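Local coordinates for protein colicin-B (Escherichia coli, PDB 1RH1) that kills Escherichia coli and closely related bacteria by forming channels that depolarize the cytoplasmic membrane and dissipate cellular energy, at residues 394-399 against 465-470. Residues are numbered along the deposited sequence; the frame is centred on the assembly and turned at random.
Sequences NAWKAF and SLTLGS
Next to T467, the residue that W396 and F399 both touch, the carbonyl oxygen of L466 accepts a sound bond from the backbone N of S470 at 2.9 Å. The hydroxyl of S470 also comes in above the carbonyl plane, 48° out of it, but OG is modelled 2.5 Å from L466 O, too short to be taken at face value, and that length is doubtful. Between the segments themselves no hydrogen bond is found, and the evidence is for van der Waals packing.

The CA atoms of W396 and L468 stand 10.0 Å apart and those of F399 and T467 9.8 Å; the side chains of W396 and F399 bridge these spacings. The outer corner of the indole leads: W396 CH2 lies 3.8 Å from the backbone carbonyl oxygen of T467, which sits at the ring edge near its plane, and the same carbon meets L468 CD2 at 4.2 Å, obliquely. With CG of F399 anti to the backbone N (chi1 177°), this torsion carries the ring across, and CZ arrives 3.9 Å from T467 CG2, the two side chains crossing at about a right angle. W396 CZ3 lies 3.8 Å above the F399 plane, over its centre, which packs the indole on one face of the phenyl ring.

Polar groups are settled separately. T467 OG1 bonds to L463 O within its own helix while CG2 meets the phenyl ring, and R428 NH1 binds the carbonyls of both W396 and F399 at the end of helix 386-398. F475 packs edge-to-face with W396.

Helix 457-472 lies in a predicted transmembrane segment and, as in other pore-forming colicins, probably belongs to the hydrophobic hairpin shielded within the soluble helical bundle. Van der Waals contacts, one of them to a carbonyl oxygen, imply that dispersion and shape hold the segments together, consistent with a bundle thought to open at the membrane, as in those relatives.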
loop_
_atom_site.group_PDB
_atom_site.type_symbol
_atom_site.label_atom_id
_atom_site.label_comp_id
_atom_site.label_asym_id
_atom_site.label_seq_id
_atom_site.Cartn_x
_atom_site.Cartn_y
_atom_site.Cartn_z
ATOM N N ASN A 394 -29.243 -3.266 -39.383
ATOM C CA ASN A 394 -29.734 -4.607 -39.095
ATOM C C ASN A 394 -28.791 -5.509 -38.298
ATOM O O ASN A 394 -29.217 -6.405 -37.564
ATOM C CB ASN A 394 -30.071 -5.276 -40.391
ATOM C CG ASN A 394 -31.366 -4.799 -41.022
ATOM O OD1 ASN A 394 -31.463 -4.711 -42.244
ATOM N ND2 ASN A 394 -32.403 -4.498 -40.243
ATOM N N ALA A 395 -27.486 -5.264 -38.426
ATOM C CA ALA A 395 -26.482 -5.959 -37.642
ATOM C C ALA A 395 -26.526 -5.504 -36.193
ATOM O O ALA A 395 -26.340 -6.312 -35.283
ATOM C CB ALA A 395 -25.107 -5.673 -38.194
ATOM N N TRP A 396 -26.773 -4.217 -35.949
ATOM C CA TRP A 396 -26.962 -3.780 -34.588
ATOM C C TRP A 396 -28.287 -4.273 -34.007
ATOM O O TRP A 396 -28.327 -4.670 -32.850
ATOM C CB TRP A 396 -26.864 -2.284 -34.581
ATOM C CG TRP A 396 -25.426 -1.798 -34.477
ATOM C CD1 TRP A 396 -24.835 -1.095 -35.485
ATOM C CD2 TRP A 396 -24.608 -1.980 -33.396
ATOM N NE1 TRP A 396 -23.641 -0.817 -35.048
ATOM C CE2 TRP A 396 -23.467 -1.319 -33.817
ATOM C CE3 TRP A 396 -24.649 -2.590 -32.138
ATOM C CZ2 TRP A 396 -22.354 -1.257 -32.986
ATOM C CZ3 TRP A 396 -23.533 -2.527 -31.305
ATOM C CH2 TRP A 396 -22.389 -1.857 -31.726
ATOM N N LYS A 397 -29.387 -4.352 -34.771
ATOM C CA LYS A 397 -30.676 -4.855 -34.305
ATOM C C LYS A 397 -30.633 -6.272 -33.795
ATOM O O LYS A 397 -31.478 -6.680 -33.019
ATOM C CB LYS A 397 -31.687 -4.838 -35.400
ATOM C CG LYS A 397 -31.990 -3.462 -35.893
ATOM C CD LYS A 397 -33.159 -3.635 -36.820
ATOM C CE LYS A 397 -34.077 -2.443 -36.682
ATOM N NZ LYS A 397 -34.674 -2.426 -35.362
ATOM N N ALA A 398 -29.663 -7.062 -34.246
ATOM C CA ALA A 398 -29.515 -8.436 -33.815
ATOM C C ALA A 398 -28.446 -8.623 -32.746
ATOM O O ALA A 398 -28.323 -9.690 -32.131
ATOM C CB ALA A 398 -29.181 -9.272 -35.011
ATOM N N PHE A 399 -27.664 -7.572 -32.476
ATOM C CA PHE A 399 -26.674 -7.587 -31.416
ATOM C C PHE A 399 -27.311 -7.986 -30.095
ATOM O O PHE A 399 -28.432 -7.613 -29.784
ATOM C CB PHE A 399 -26.072 -6.196 -31.362
ATOM C CG PHE A 399 -25.053 -5.949 -30.274
ATOM C CD1 PHE A 399 -23.723 -6.280 -30.493
ATOM C CD2 PHE A 399 -25.451 -5.381 -29.067
ATOM C CE1 PHE A 399 -22.788 -6.041 -29.502
ATOM C CE2 PHE A 399 -24.512 -5.140 -28.072
ATOM C CZ PHE A 399 -23.180 -5.471 -28.292
ATOM N N SER A 465 -15.666 1.263 -26.186
ATOM C CA SER A 465 -14.745 0.713 -27.165
ATOM C C SER A 465 -14.967 -0.774 -27.345
ATOM O O SER A 465 -15.015 -1.218 -28.481
ATOM C CB SER A 465 -13.323 0.952 -26.732
ATOM O OG SER A 465 -13.100 2.343 -26.585
ATOM N N LEU A 466 -15.132 -1.548 -26.271
ATOM C CA LEU A 466 -15.469 -2.949 -26.334
ATOM C C LEU A 466 -16.782 -3.181 -27.052
ATOM O O LEU A 466 -16.784 -3.963 -27.994
ATOM C CB LEU A 466 -15.611 -3.531 -24.978
ATOM C CG LEU A 466 -14.362 -3.831 -24.227
ATOM C CD1 LEU A 466 -14.747 -4.404 -22.886
ATOM C CD2 LEU A 466 -13.536 -4.862 -24.959
ATOM N N THR A 467 -17.903 -2.532 -26.687
ATOM C CA THR A 467 -19.183 -2.705 -27.374
ATOM C C THR A 467 -19.035 -2.414 -28.862
ATOM O O THR A 467 -19.558 -3.199 -29.655
ATOM C CB THR A 467 -20.275 -1.761 -26.800
ATOM O OG1 THR A 467 -20.408 -2.042 -25.414
ATOM C CG2 THR A 467 -21.623 -1.962 -27.467
ATOM N N LEU A 468 -18.313 -1.350 -29.273
ATOM C CA LEU A 468 -18.157 -1.064 -30.691
ATOM C C LEU A 468 -17.257 -2.038 -31.448
ATOM O O LEU A 468 -17.617 -2.523 -32.519
ATOM C CB LEU A 468 -17.601 0.337 -30.900
ATOM C CG LEU A 468 -18.371 1.550 -30.462
ATOM C CD1 LEU A 468 -17.853 2.745 -31.231
ATOM C CD2 LEU A 468 -19.836 1.402 -30.771
ATOM N N GLY A 469 -16.086 -2.351 -30.885
ATOM C CA GLY A 469 -15.075 -3.198 -31.494
ATOM C C GLY A 469 -15.508 -4.638 -31.552
ATOM O O GLY A 469 -15.556 -5.221 -32.629
ATOM N N SER A 470 -15.866 -5.215 -30.405
ATOM C CA SER A 470 -16.297 -6.600 -30.382
ATOM C C SER A 470 -17.656 -6.862 -31.024
ATOM O O SER A 470 -18.121 -7.992 -31.120
ATOM C CB SER A 470 -16.272 -7.094 -28.932
ATOM O OG SER A 470 -17.227 -6.450 -28.127
#